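Local atomic coordinates of ADP-ribosyltransferase (Staphylococcus aureus, PDB entry 1OJQ), a protein that binds NAD+ and transfers its ADP-ribose group to a protein, probably a Rho-type GTPase as in other C3-like exoenzymes. Residues 78-83 and 155-160; 36-41 and 172-177; 86-91 and 148-153; 93-98 and 124-129; 70-75 and 163-168. All coordinates share one frame; numbering follows the deposited sequence. Where two conformers were deposited one is given.

Contact 1 of 5, residues 78-83 and 155-160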
# COMPACT_ATOMS: atom_id res chain seq x y z
N PRO A 78 -13.19 7.98 6.49
CA PRO A 78 -14.09 8.49 7.54
C PRO A 78 -13.60 8.17 8.94
O PRO A 78 -14.14 8.69 9.92
CB PRO A 78 -15.38 7.72 7.24
CG PRO A 78 -14.88 6.39 6.76
CD PRO A 78 -13.72 6.75 5.87
N ASP A 79 -12.60 7.31 9.08
CA ASP A 79 -11.95 7.00 10.36
C ASP A 79 -10.44 6.84 10.12
O ASP A 79 -10.05 6.51 9.00
CB ASP A 79 -12.42 5.70 11.00
CG ASP A 79 -13.93 5.61 11.18
OD1 ASP A 79 -14.64 5.01 10.35
OD2 ASP A 79 -14.41 6.18 12.18
N SER A 80 -9.65 7.03 11.17
CA SER A 80 -8.26 6.55 11.10
C SER A 80 -8.34 5.05 10.87
O SER A 80 -9.21 4.39 11.44
CB SER A 80 -7.55 6.92 12.39
OG SER A 80 -6.35 6.20 12.57
N VAL A 81 -7.48 4.47 10.02
CA VAL A 81 -7.63 3.03 9.76
C VAL A 81 -6.30 2.40 9.38
O VAL A 81 -5.48 3.12 8.80
CB VAL A 81 -8.64 2.79 8.60
CG1 VAL A 81 -8.22 3.54 7.35
CG2 VAL A 81 -8.82 1.31 8.28
N TYR A 82 -6.07 1.12 9.70
CA TYR A 82 -4.89 0.45 9.16
C TYR A 82 -5.18 -0.21 7.81
O TYR A 82 -6.22 -0.85 7.64
CB TYR A 82 -4.37 -0.67 10.07
CG TYR A 82 -3.52 -0.13 11.21
CD1 TYR A 82 -4.05 0.00 12.48
CD2 TYR A 82 -2.20 0.23 10.97
CE1 TYR A 82 -3.26 0.50 13.51
CE2 TYR A 82 -1.40 0.73 11.99
CZ TYR A 82 -1.95 0.85 13.25
OH TYR A 82 -1.16 1.34 14.26
N VAL A 83 -4.26 -0.07 6.87
CA VAL A 83 -4.32 -0.87 5.64
C VAL A 83 -3.00 -1.62 5.53
O VAL A 83 -2.03 -1.23 6.21
CB VAL A 83 -4.57 -0.03 4.39
CG1 VAL A 83 -5.97 0.58 4.49
CG2 VAL A 83 -3.54 1.07 4.18
N LYS A 155 2.23 -2.49 7.39
CA LYS A 155 1.02 -2.16 8.14
C LYS A 155 0.97 -0.66 8.34
O LYS A 155 1.76 -0.05 9.07
CB LYS A 155 1.05 -2.97 9.44
CG LYS A 155 0.03 -2.59 10.49
CD LYS A 155 0.11 -3.51 11.71
CE LYS A 155 -0.87 -3.07 12.79
NZ LYS A 155 -0.70 -3.86 14.04
N LEU A 156 0.05 -0.01 7.63
CA LEU A 156 0.05 1.44 7.52
C LEU A 156 -1.13 2.11 8.21
O LEU A 156 -2.27 1.85 7.83
CB LEU A 156 0.02 1.85 6.05
CG LEU A 156 1.21 1.39 5.20
CD1 LEU A 156 1.00 1.86 3.75
CD2 LEU A 156 2.52 1.89 5.77
N GLU A 157 -0.87 2.94 9.21
CA GLU A 157 -1.95 3.70 9.84
C GLU A 157 -2.30 4.92 8.99
O GLU A 157 -1.46 5.80 8.82
CB GLU A 157 -1.54 4.15 11.24
CG GLU A 157 -2.71 4.67 12.08
CD GLU A 157 -2.20 5.44 13.29
OE1 GLU A 157 -2.89 6.35 13.79
OE2 GLU A 157 -1.09 5.14 13.76
N LEU A 158 -3.51 5.02 8.47
CA LEU A 158 -3.93 6.16 7.68
C LEU A 158 -4.66 7.16 8.58
O LEU A 158 -5.60 6.73 9.26
CB LEU A 158 -4.92 5.77 6.58
CG LEU A 158 -4.47 4.69 5.61
CD1 LEU A 158 -5.52 4.49 4.54
CD2 LEU A 158 -3.11 5.06 5.02
N PRO A 159 -4.27 8.40 8.59
CA PRO A 159 -5.01 9.39 9.40
C PRO A 159 -6.45 9.55 8.95
O PRO A 159 -6.80 9.40 7.78
CB PRO A 159 -4.27 10.70 9.09
CG PRO A 159 -2.91 10.30 8.62
CD PRO A 159 -3.11 9.00 7.89
N LYS A 160 -7.33 9.86 9.90
CA LYS A 160 -8.70 10.18 9.49
C LYS A 160 -8.68 11.38 8.56
O LYS A 160 -7.95 12.37 8.72
CB LYS A 160 -9.52 10.44 10.75
CG LYS A 160 -10.95 10.85 10.48
CD LYS A 160 -11.72 11.16 11.76
CE LYS A 160 -13.16 11.53 11.33
NZ LYS A 160 -14.04 11.44 12.53
O HOH W 1 -13.57 8.20 13.58
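An antiparallel ladder in the five-stranded mixed sheet sets Val81, Tyr82 and Val83 against Leu158, Glu157 and Leu156. Val81 and Leu158 exchange two backbone bonds, with Leu158 N to Val81 O at 2.8 Å, and Val83 and Leu156 do the same. Between them, Tyr82 and Glu157 form the non-hydrogen-bonded pair. The Tyr82 ring lies between two extended chains. Lys155 CE sits over the middle of one face, 3.9 Å from the ring centroid, whereas Glu157 CG is near the rim of the opposite face and Glu157 CB approaches Tyr82 CE2 at 3.5 Å. Lys155 can lie over the ring because its CG is anti to the backbone N (chi1 169°) and the chain stays straight. On the other side of the sheet, Leu158 CD1 meets Val83 CG1 at 3.9 Å and Val81 CG1 at 4.0 Å. These branched apolar groups suit that buried side, where Val81 also touches Trp15 of helix 9-23. Beyond the ladder, a water accepts a weak 3.4 Å bond from Lys160 NZ while donating to Asp79 OD2; Asp79 OD1 is hydrogen-bonded to Trp15 NE1. Valines and leucines on one face, Tyr82 and Glu157 on the other, complete this antiparallel pairing of strands 81-87 and 152-158 in the ADP-ribosyltransferase sheet.

Contact 2 of 5, residues 36-41 and 172-177; sequences YTKNSS and LTAYPG
Thr37 meets Thr173 with their side chains at about a right angle, and the methyl CG2 of Thr37 lies against Thr173 OG1 at 3.6 Å while the hydroxyl of Thr37 turns to the next residue. That hydroxyl takes a nearly straight bond from the backbone: Ala174 N to Thr37 OG1 is 2.8 Å, with 171° at the hydrogen. A chi1 of 68° places OG1 between the backbone N and carbonyl carbon, from where it also bonds Tyr34 O one turn back in helix 27-38. Threonine suits the place because one branch bonds and the other packs. The segment 172-177 belongs to the loop between strands 165-166 and 180-183, which probably corresponds to the ARTT loop of C3-like transferases. Thr37 itself is an NAD+-binding residue, as is Glu180; the side chains of Thr37 and Glu180 are about 4 Å apart. Within the loop Thr173 makes an ST turn, its OG1 accepting from Tyr175 N at 3.0 Å. Ala174 CB is small enough to sit 4.0 Å from Lys38 CG. Tyr175 brings its ring obliquely to the end of the helix, CE1 lying 3.4 Å from Thr37 O, and a water in the ring plane joins Tyr175 OH, at 2.6 Å, to Lys38 O.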
# COMPACT_ATOMS: atom_id res chain seq x y z
N TYR A 36 -6.20 0.88 -13.98
CA TYR A 36 -5.03 0.85 -13.10
C TYR A 36 -4.84 -0.54 -12.52
O TYR A 36 -3.72 -1.07 -12.51
CB TYR A 36 -5.13 1.94 -12.00
CG TYR A 36 -3.83 1.94 -11.20
CD1 TYR A 36 -2.73 2.64 -11.69
CD2 TYR A 36 -3.70 1.24 -10.02
CE1 TYR A 36 -1.54 2.64 -10.98
CE2 TYR A 36 -2.51 1.23 -9.30
CZ TYR A 36 -1.44 1.94 -9.79
OH TYR A 36 -0.24 1.93 -9.10
N THR A 37 -5.90 -1.15 -12.00
CA THR A 37 -5.80 -2.47 -11.39
C THR A 37 -5.36 -3.53 -12.40
O THR A 37 -4.68 -4.46 -11.98
CB THR A 37 -7.10 -2.96 -10.74
OG1 THR A 37 -8.10 -3.22 -11.74
CG2 THR A 37 -7.65 -1.91 -9.77
N LYS A 38 -5.70 -3.40 -13.67
CA LYS A 38 -5.31 -4.32 -14.72
C LYS A 38 -3.82 -4.30 -15.05
O LYS A 38 -3.26 -5.33 -15.39
CB LYS A 38 -5.98 -3.92 -16.06
CG LYS A 38 -7.48 -3.95 -16.12
CD LYS A 38 -7.90 -3.46 -17.51
CE LYS A 38 -7.84 -4.58 -18.53
NZ LYS A 38 -8.20 -4.07 -19.89
N ASN A 39 -3.25 -3.11 -15.00
CA ASN A 39 -1.98 -2.77 -15.63
C ASN A 39 -1.44 -1.44 -15.12
O ASN A 39 -1.66 -0.42 -15.76
CB ASN A 39 -2.22 -2.69 -17.13
CG ASN A 39 -1.02 -2.75 -18.05
OD1 ASN A 39 0.06 -3.25 -17.70
ND2 ASN A 39 -1.23 -2.25 -19.27
N SER A 40 -0.79 -1.49 -13.98
CA SER A 40 -0.29 -0.28 -13.33
C SER A 40 1.08 0.12 -13.85
O SER A 40 1.45 1.27 -13.73
CB SER A 40 -0.21 -0.49 -11.82
OG SER A 40 0.72 -1.53 -11.51
N SER A 41 1.83 -0.83 -14.41
CA SER A 41 3.21 -0.47 -14.79
C SER A 41 3.30 0.68 -15.78
O SER A 41 4.25 1.46 -15.63
CB SER A 41 3.96 -1.70 -15.33
OG SER A 41 3.47 -2.12 -16.58
N LEU A 172 -14.91 -1.80 -10.56
CA LEU A 172 -13.76 -0.96 -10.27
C LEU A 172 -12.43 -1.73 -10.32
O LEU A 172 -11.41 -1.09 -10.57
CB LEU A 172 -13.85 -0.31 -8.88
CG LEU A 172 -15.07 0.57 -8.61
CD1 LEU A 172 -14.99 1.16 -7.20
CD2 LEU A 172 -15.19 1.66 -9.66
N THR A 173 -12.44 -3.04 -10.04
CA THR A 173 -11.14 -3.75 -9.98
C THR A 173 -11.13 -5.05 -10.77
O THR A 173 -12.11 -5.80 -10.76
CB THR A 173 -10.73 -4.04 -8.52
OG1 THR A 173 -9.46 -4.71 -8.52
CG2 THR A 173 -11.71 -4.96 -7.81
N ALA A 174 -10.01 -5.31 -11.46
CA ALA A 174 -9.79 -6.55 -12.19
C ALA A 174 -9.47 -7.69 -11.22
O ALA A 174 -9.39 -8.86 -11.63
CB ALA A 174 -8.69 -6.37 -13.22
N TYR A 175 -9.28 -7.32 -9.95
CA TYR A 175 -8.89 -8.27 -8.92
C TYR A 175 -9.77 -8.20 -7.68
O TYR A 175 -9.28 -7.80 -6.62
CB TYR A 175 -7.43 -8.00 -8.51
CG TYR A 175 -6.49 -8.39 -9.63
CD1 TYR A 175 -6.22 -7.50 -10.66
CD2 TYR A 175 -5.89 -9.64 -9.65
CE1 TYR A 175 -5.37 -7.82 -11.71
CE2 TYR A 175 -5.04 -9.98 -10.69
CZ TYR A 175 -4.79 -9.07 -11.70
OH TYR A 175 -3.95 -9.41 -12.73
N PRO A 176 -11.04 -8.56 -7.84
CA PRO A 176 -12.01 -8.47 -6.74
C PRO A 176 -11.64 -9.34 -5.55
O PRO A 176 -11.01 -10.38 -5.69
CB PRO A 176 -13.32 -8.99 -7.34
CG PRO A 176 -12.92 -9.74 -8.56
CD PRO A 176 -11.65 -9.09 -9.07
N GLY A 177 -12.05 -8.89 -4.37
CA GLY A 177 -11.86 -9.70 -3.19
C GLY A 177 -10.62 -9.35 -2.40
O GLY A 177 -10.45 -9.88 -1.30
O HOH W 2 -3.20 -7.66 -14.56

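Contact 3 of 5, residues 86-91 and 148-153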
# COMPACT_ATOMS: atom_id res chain seq x y z
N LEU A 86 1.25 -6.54 1.24
CA LEU A 86 2.05 -7.76 1.40
C LEU A 86 3.19 -7.66 0.38
O LEU A 86 2.94 -7.36 -0.79
CB LEU A 86 1.21 -9.00 1.23
CG LEU A 86 0.21 -9.37 2.33
CD1 LEU A 86 -0.42 -10.73 2.04
CD2 LEU A 86 0.86 -9.41 3.70
N LEU A 87 4.43 -7.88 0.80
CA LEU A 87 5.56 -7.60 -0.07
C LEU A 87 6.56 -8.76 -0.10
O LEU A 87 6.69 -9.47 0.89
CB LEU A 87 6.32 -6.35 0.43
CG LEU A 87 5.47 -5.07 0.48
CD1 LEU A 87 6.07 -4.04 1.42
CD2 LEU A 87 5.32 -4.51 -0.94
N ASN A 88 7.25 -8.88 -1.22
CA ASN A 88 8.36 -9.82 -1.37
C ASN A 88 9.61 -9.25 -0.73
O ASN A 88 9.68 -8.05 -0.47
CB ASN A 88 8.61 -10.12 -2.86
CG ASN A 88 7.48 -10.96 -3.43
OD1 ASN A 88 7.11 -11.95 -2.82
ND2 ASN A 88 6.90 -10.59 -4.56
N LEU A 89 10.62 -10.09 -0.48
CA LEU A 89 11.78 -9.52 0.21
C LEU A 89 12.53 -8.47 -0.59
O LEU A 89 13.29 -7.68 -0.01
CB LEU A 89 12.75 -10.64 0.60
CG LEU A 89 12.34 -11.62 1.68
CD1 LEU A 89 13.47 -12.63 1.89
CD2 LEU A 89 12.00 -10.95 3.00
N ASP A 90 12.36 -8.40 -1.92
CA ASP A 90 13.14 -7.44 -2.71
C ASP A 90 12.70 -6.02 -2.41
O ASP A 90 13.37 -5.06 -2.78
CB ASP A 90 13.04 -7.70 -4.21
CG ASP A 90 11.62 -7.71 -4.72
OD1 ASP A 90 10.75 -7.04 -4.13
OD2 ASP A 90 11.36 -8.41 -5.73
N TYR A 91 11.58 -5.86 -1.71
CA TYR A 91 11.24 -4.56 -1.14
C TYR A 91 12.41 -4.03 -0.30
O TYR A 91 12.56 -2.80 -0.22
CB TYR A 91 9.98 -4.68 -0.30
CG TYR A 91 9.67 -3.51 0.61
CD1 TYR A 91 9.07 -2.36 0.10
CD2 TYR A 91 9.97 -3.58 1.96
CE1 TYR A 91 8.81 -1.32 0.97
CE2 TYR A 91 9.71 -2.54 2.84
CZ TYR A 91 9.12 -1.41 2.31
OH TYR A 91 8.84 -0.35 3.14
N ALA A 148 -1.95 -14.75 -1.88
CA ALA A 148 -1.05 -15.69 -1.22
C ALA A 148 -0.17 -15.00 -0.19
O ALA A 148 0.14 -13.82 -0.36
CB ALA A 148 -0.14 -16.36 -2.24
N GLY A 149 0.28 -15.73 0.82
CA GLY A 149 1.19 -15.18 1.80
C GLY A 149 2.50 -14.67 1.24
O GLY A 149 3.05 -15.19 0.25
N ARG A 150 3.03 -13.63 1.87
CA ARG A 150 4.32 -13.06 1.49
C ARG A 150 5.15 -12.77 2.73
O ARG A 150 4.62 -12.69 3.84
CB ARG A 150 4.14 -11.78 0.65
CG ARG A 150 3.95 -12.10 -0.84
CD ARG A 150 3.49 -10.85 -1.57
NE ARG A 150 3.91 -10.79 -2.96
CZ ARG A 150 3.95 -9.72 -3.74
NH1 ARG A 150 3.59 -8.51 -3.33
NH2 ARG A 150 4.36 -9.82 -5.00
N PRO A 151 6.46 -12.65 2.58
CA PRO A 151 7.33 -12.52 3.76
C PRO A 151 7.12 -11.26 4.59
O PRO A 151 7.32 -11.27 5.79
CB PRO A 151 8.74 -12.44 3.15
CG PRO A 151 8.61 -13.09 1.82
CD PRO A 151 7.24 -12.67 1.33
N ILE A 152 6.74 -10.16 3.94
CA ILE A 152 6.65 -8.87 4.63
C ILE A 152 5.22 -8.34 4.59
O ILE A 152 4.53 -8.40 3.57
CB ILE A 152 7.59 -7.87 3.96
CG1 ILE A 152 9.08 -8.24 4.20
CG2 ILE A 152 7.36 -6.43 4.37
CD1 ILE A 152 9.99 -7.40 3.34
N GLU A 153 4.78 -7.83 5.73
CA GLU A 153 3.52 -7.09 5.79
C GLU A 153 3.80 -5.65 6.20
O GLU A 153 4.28 -5.39 7.32
CB GLU A 153 2.59 -7.73 6.81
CG GLU A 153 1.25 -7.01 6.98
CD GLU A 153 0.49 -7.59 8.17
OE1 GLU A 153 0.66 -7.03 9.27
OE2 GLU A 153 -0.24 -8.59 8.01
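Ile152 and Leu87 form the close-packed half of this contact, and Arg150 with Asn88 the solvent-facing half. In the first, Leu87 N bonds Ile152 O at 2.8 Å and Ile152 N returns to Leu87 O at 3.1 Å, while Leu87 CD1 touches Ile152 CG2. The ethyl arm of Ile152 goes the other way: its CD1 meets Tyr91 CD2 and Leu89 CD2, each at 4.1 Å. Leu89 CD2 packs more tightly, at 3.6 Å, on Pro151 CB, and Leu89 continues onto helix 100-106. Leu87 CD1 also stands over the centre of the Tyr91 ring, whose hydroxyl is bonded to Tyr189. Branched aliphatic residues suit this region, where one strand leaves the sheet, the other enters it and a 3-10 turn folds back over them. On the opposite face of the strand pair, inward from Arg150, Leu86 CD2 rests against Glu153 CB at 3.9 Å; the carboxylate of Glu153 turns away to Ser143 and Lys202.

This is the start of strand 152-158 and the end of strand 81-87, beside the NAD+ pocket to which Leu86, Asn88, Asp90 and Arg150 belong. The 148-151 part ends the connection after strand 137-140 that probably corresponds to the phosphate-nicotinamide loop of this family.

On the exposed side Arg150 reaches across, its chain extended from CG to NE, until NH1 donates to Leu86 O at 2.9 Å. The acceptor lies in the guanidinium plane, which helps to set the rotation of that group, although NH1 is tilted 34° from the carbonyl plane. The Asn88 amide crosses the guanidinium with planes 68° apart. Its modelled orientation is doubtful, because Asn88 ND2 would be 2.7 Å from Arg150 NH2, too near for two donors.

Contact 4 of 5, residues 93-98 and 124-129; sequences SSITGF and NLMNSR
Leu125, at the end of helix 116-126, inserts its side chain against the turn Ile95-Phe98. The side chain sets out toward that segment, and CB has both Ile95 CG2 (4.2 Å) and Thr96 O (3.9 Å) before it. CG, placed beside the backbone N with chi1 at -62°, stays close to the same carbonyl. At the tip the two methyls part. CD1 presses on the turn itself, 3.4 Å from Gly97 C and 3.5 Å from Phe98 N, and lies at the edge of the Phe98 ring, near its plane, with Phe98 CB at 3.9 Å. CD2 stays near Thr96 O. The turn is of type II, closed by a bond from Phe98 N to Ile95 O, and glycine suits its third position: the positive phi of 84° is easy for it, and a residue without a side chain lets the leucine methyls come close.

Met126 works beside Leu125. Bent at chi3 (62°), it brings CE to 3.8 Å from Ile95 CD1, the two side chains crossing at about a right angle, and Ile95 and Met126 both touch Tyr131 of strand 130-133. No direct hydrogen bond joins the segments. One water does so instead, donating to Thr96 O at 2.7 Å and to Leu125 O at 2.8 Å. The loop before helix 100-106 is thus held to the helix end by apolar fit, with solvent completing the link between two backbone carbonyls.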
# COMPACT_ATOMS: atom_id res chain seq x y z
N SER A 93 15.57 -4.25 -0.85
CA SER A 93 16.86 -4.19 -1.56
C SER A 93 17.35 -2.76 -1.64
O SER A 93 18.49 -2.48 -2.02
CB SER A 93 16.72 -4.84 -2.95
OG SER A 93 16.19 -3.89 -3.86
N SER A 94 16.50 -1.80 -1.27
CA SER A 94 17.05 -0.44 -1.27
C SER A 94 17.10 0.18 0.11
O SER A 94 17.18 1.40 0.27
CB SER A 94 16.21 0.45 -2.21
N ILE A 95 17.06 -0.63 1.17
CA ILE A 95 17.18 -0.09 2.52
C ILE A 95 18.63 0.18 2.88
O ILE A 95 19.43 -0.76 2.96
CB ILE A 95 16.62 -1.08 3.56
CG1 ILE A 95 15.17 -1.48 3.35
CG2 ILE A 95 16.86 -0.50 4.95
CD1 ILE A 95 14.20 -0.32 3.27
N THR A 96 19.03 1.42 3.10
CA THR A 96 20.44 1.66 3.37
C THR A 96 20.97 0.92 4.59
O THR A 96 20.29 0.94 5.62
CB THR A 96 20.69 3.17 3.62
OG1 THR A 96 20.35 3.88 2.43
CG2 THR A 96 22.15 3.40 3.95
N GLY A 97 22.15 0.32 4.53
CA GLY A 97 22.81 -0.44 5.55
C GLY A 97 22.37 -1.90 5.62
O GLY A 97 23.02 -2.65 6.36
N PHE A 98 21.32 -2.29 4.90
CA PHE A 98 20.86 -3.68 4.85
C PHE A 98 21.43 -4.30 3.59
O PHE A 98 20.94 -4.04 2.49
CB PHE A 98 19.33 -3.81 4.89
CG PHE A 98 18.91 -5.21 5.32
CD1 PHE A 98 19.03 -5.59 6.64
CD2 PHE A 98 18.42 -6.12 4.40
CE1 PHE A 98 18.64 -6.86 7.06
CE2 PHE A 98 18.01 -7.38 4.81
CZ PHE A 98 18.12 -7.75 6.14
N ASN A 124 16.43 -1.40 13.31
CA ASN A 124 17.41 -0.35 13.59
C ASN A 124 17.64 0.52 12.37
O ASN A 124 17.84 1.73 12.51
CB ASN A 124 18.74 -0.96 14.07
CG ASN A 124 19.82 0.11 14.09
OD1 ASN A 124 20.53 0.30 13.11
ND2 ASN A 124 19.89 0.80 15.22
N LEU A 125 17.58 -0.02 11.16
CA LEU A 125 17.78 0.70 9.92
C LEU A 125 16.52 1.35 9.34
O LEU A 125 16.64 2.26 8.50
CB LEU A 125 18.36 -0.25 8.85
CG LEU A 125 19.73 -0.83 9.21
CD1 LEU A 125 20.15 -1.82 8.13
CD2 LEU A 125 20.74 0.29 9.41
N MET A 126 15.32 0.92 9.76
CA MET A 126 14.15 1.58 9.17
C MET A 126 13.37 2.44 10.16
O MET A 126 12.61 3.32 9.71
CB MET A 126 13.24 0.51 8.55
CG MET A 126 13.95 -0.38 7.53
SD MET A 126 12.74 -1.54 6.82
CE MET A 126 11.63 -0.35 6.04
N ASN A 127 13.51 2.23 11.46
CA ASN A 127 12.66 3.01 12.36
C ASN A 127 12.97 4.50 12.26
O ASN A 127 14.10 4.93 12.00
CB ASN A 127 12.82 2.54 13.81
CG ASN A 127 14.00 3.21 14.48
OD1 ASN A 127 13.86 4.32 15.01
ND2 ASN A 127 15.13 2.52 14.44
N SER A 128 11.90 5.26 12.46
CA SER A 128 11.96 6.71 12.39
C SER A 128 12.36 7.22 11.01
O SER A 128 12.80 8.38 10.94
CB SER A 128 12.92 7.25 13.46
OG SER A 128 12.59 6.79 14.77
N ARG A 129 12.27 6.45 9.94
CA ARG A 129 12.56 6.94 8.60
C ARG A 129 11.27 7.07 7.79
O ARG A 129 10.35 6.26 7.92
CB ARG A 129 13.50 6.03 7.80
CG ARG A 129 14.79 5.71 8.55
CD ARG A 129 15.90 5.14 7.67
NE ARG A 129 17.17 5.57 8.28
CZ ARG A 129 18.09 6.26 7.61
NH1 ARG A 129 17.85 6.58 6.35
NH2 ARG A 129 19.21 6.63 8.19
O HOH W 3 18.51 2.72 6.45

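Contact 5 of 5, residues 70-75 and 163-168; sequences STISKS and KAAYID
Ser75 OG has two hydrogen-bond partners: it donates to Ala164 O at 2.6 Å and accepts from a water at 3.0 Å. The same water accepts a hydrogen bond from Tyr166 N at 2.8 Å, so the hydroxyl reaches Ala164 O directly and Tyr166 N through the water. That backbone leads into strand 165-166, an outermost strand of the three-stranded antiparallel sheet, and Ser75 comes just after helix 59-73; the contact therefore joins the end of a helix to a sheet edge within the ADP-ribosyltransferase fold.

Chi1 of Ser75 (48°) sets OG between its backbone N and carbonyl carbon, where it meets Ala164 O. The second link runs the opposite way: Ala164 N donates to Ser75 O at 3.0 Å, almost straight at 172°. Serine suits the position because its short hydroxyl can donate to the buried carbonyl of Ala164. Ala165 is small enough for the strand to lie beside the helix, its CB meeting Ile72 CG1 loosely at 4.4 Å, whereas Ala164 CB faces Val181 and Leu183. Ile72 continues onto Leu182 of the middle strand and onto Tyr136, an apolar setting for a branched residue.

Nearer the surface the aliphatic part of Lys163 lies along the last turn, its CE 3.8 Å from Ser73 CB. The chain bends only at chi4, turning NZ to the carbonyl of Lys212. Ser73, for its part, turns its hydroxyl back into the helix, where Ser73 OG donates to Ser70 O at 2.6 Å.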
# COMPACT_ATOMS: atom_id res chain seq x y z
N SER A 70 -7.59 12.72 -9.48
CA SER A 70 -8.91 13.28 -9.20
C SER A 70 -9.84 12.23 -8.60
O SER A 70 -10.52 12.49 -7.60
CB SER A 70 -9.48 13.86 -10.50
OG SER A 70 -10.86 14.09 -10.34
N THR A 71 -9.83 11.03 -9.21
CA THR A 71 -10.68 9.97 -8.67
C THR A 71 -10.42 9.68 -7.19
O THR A 71 -11.33 9.57 -6.35
CB THR A 71 -10.47 8.70 -9.51
OG1 THR A 71 -10.89 9.01 -10.85
CG2 THR A 71 -11.30 7.54 -8.99
N ILE A 72 -9.14 9.52 -6.84
CA ILE A 72 -8.80 9.18 -5.44
C ILE A 72 -9.22 10.30 -4.50
O ILE A 72 -9.66 10.07 -3.38
CB ILE A 72 -7.30 8.86 -5.37
CG1 ILE A 72 -6.92 7.60 -6.17
CG2 ILE A 72 -6.78 8.75 -3.94
CD1 ILE A 72 -5.41 7.37 -6.29
N SER A 73 -9.10 11.54 -4.94
CA SER A 73 -9.40 12.72 -4.12
C SER A 73 -10.88 12.81 -3.80
O SER A 73 -11.27 13.61 -2.94
CB SER A 73 -8.94 13.99 -4.87
OG SER A 73 -9.90 14.38 -5.86
N LYS A 74 -11.72 12.02 -4.48
CA LYS A 74 -13.17 12.10 -4.27
C LYS A 74 -13.62 11.45 -2.97
O LYS A 74 -14.78 11.62 -2.57
CB LYS A 74 -13.95 11.48 -5.45
CG LYS A 74 -13.89 12.43 -6.64
CD LYS A 74 -14.71 11.91 -7.81
CE LYS A 74 -14.65 12.86 -9.00
NZ LYS A 74 -15.55 12.35 -10.09
N SER A 75 -12.73 10.71 -2.31
CA SER A 75 -13.11 10.18 -1.00
C SER A 75 -11.94 10.31 -0.03
O SER A 75 -10.76 10.21 -0.39
CB SER A 75 -13.58 8.72 -1.03
OG SER A 75 -12.69 7.88 -1.76
N LYS A 163 -6.85 11.34 1.85
CA LYS A 163 -7.40 10.87 0.58
C LYS A 163 -7.19 9.37 0.44
O LYS A 163 -6.08 8.88 0.66
CB LYS A 163 -6.73 11.59 -0.59
CG LYS A 163 -7.11 13.06 -0.70
CD LYS A 163 -6.40 13.71 -1.88
CE LYS A 163 -6.71 15.18 -1.99
NZ LYS A 163 -6.43 15.92 -0.72
N ALA A 164 -8.23 8.64 0.07
CA ALA A 164 -8.10 7.19 -0.13
C ALA A 164 -9.30 6.67 -0.91
O ALA A 164 -10.43 7.10 -0.65
CB ALA A 164 -8.01 6.49 1.21
N ALA A 165 -9.09 5.77 -1.85
CA ALA A 165 -10.21 5.20 -2.61
C ALA A 165 -10.40 3.73 -2.22
O ALA A 165 -9.46 2.95 -2.30
CB ALA A 165 -10.00 5.22 -4.12
N TYR A 166 -11.62 3.38 -1.82
CA TYR A 166 -11.87 1.95 -1.64
C TYR A 166 -12.38 1.40 -2.97
O TYR A 166 -13.38 1.95 -3.45
CB TYR A 166 -12.90 1.67 -0.56
CG TYR A 166 -13.31 0.22 -0.39
CD1 TYR A 166 -12.50 -0.68 0.30
CD2 TYR A 166 -14.51 -0.26 -0.91
CE1 TYR A 166 -12.91 -2.01 0.45
CE2 TYR A 166 -14.92 -1.58 -0.75
CZ TYR A 166 -14.10 -2.46 -0.06
OH TYR A 166 -14.47 -3.77 0.10
N ILE A 167 -11.71 0.37 -3.48
CA ILE A 167 -12.06 -0.02 -4.84
C ILE A 167 -12.52 -1.46 -4.97
O ILE A 167 -12.54 -1.96 -6.10
CB ILE A 167 -10.85 0.26 -5.77
CG1 ILE A 167 -9.65 -0.65 -5.51
CG2 ILE A 167 -10.46 1.74 -5.68
CD1 ILE A 167 -8.54 -0.44 -6.53
N ASP A 168 -12.89 -2.14 -3.89
CA ASP A 168 -13.28 -3.53 -4.04
C ASP A 168 -14.77 -3.65 -4.39
O ASP A 168 -15.58 -4.04 -3.55
CB ASP A 168 -12.95 -4.33 -2.77
CG ASP A 168 -12.88 -5.81 -3.05
OD1 ASP A 168 -13.02 -6.22 -4.22
OD2 ASP A 168 -12.66 -6.60 -2.10
O HOH W 4 -13.73 5.11 -2.41

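Along the chain the five contacts lie one within another and none cross. Contact 2 closes the outermost loop, from helix 27-38 to the segment before strand 180-183. Within it contact 5 joins the end of helix 59-73 to strand 165-166; then contacts 1 and 3 close successive loops along the same strand pair, 81-87 with 152-158, one near each end. Contact 4 is innermost, tying the loop after strand 81-87 to the end of helix 116-126. Contacts 2 and 5 touch, through Gly177 N and Asp168 OD1, and contacts 3 and 4 meet where Tyr91 approaches Met126. Contacts 2 and 4 lie on opposite sides of the chain's centre.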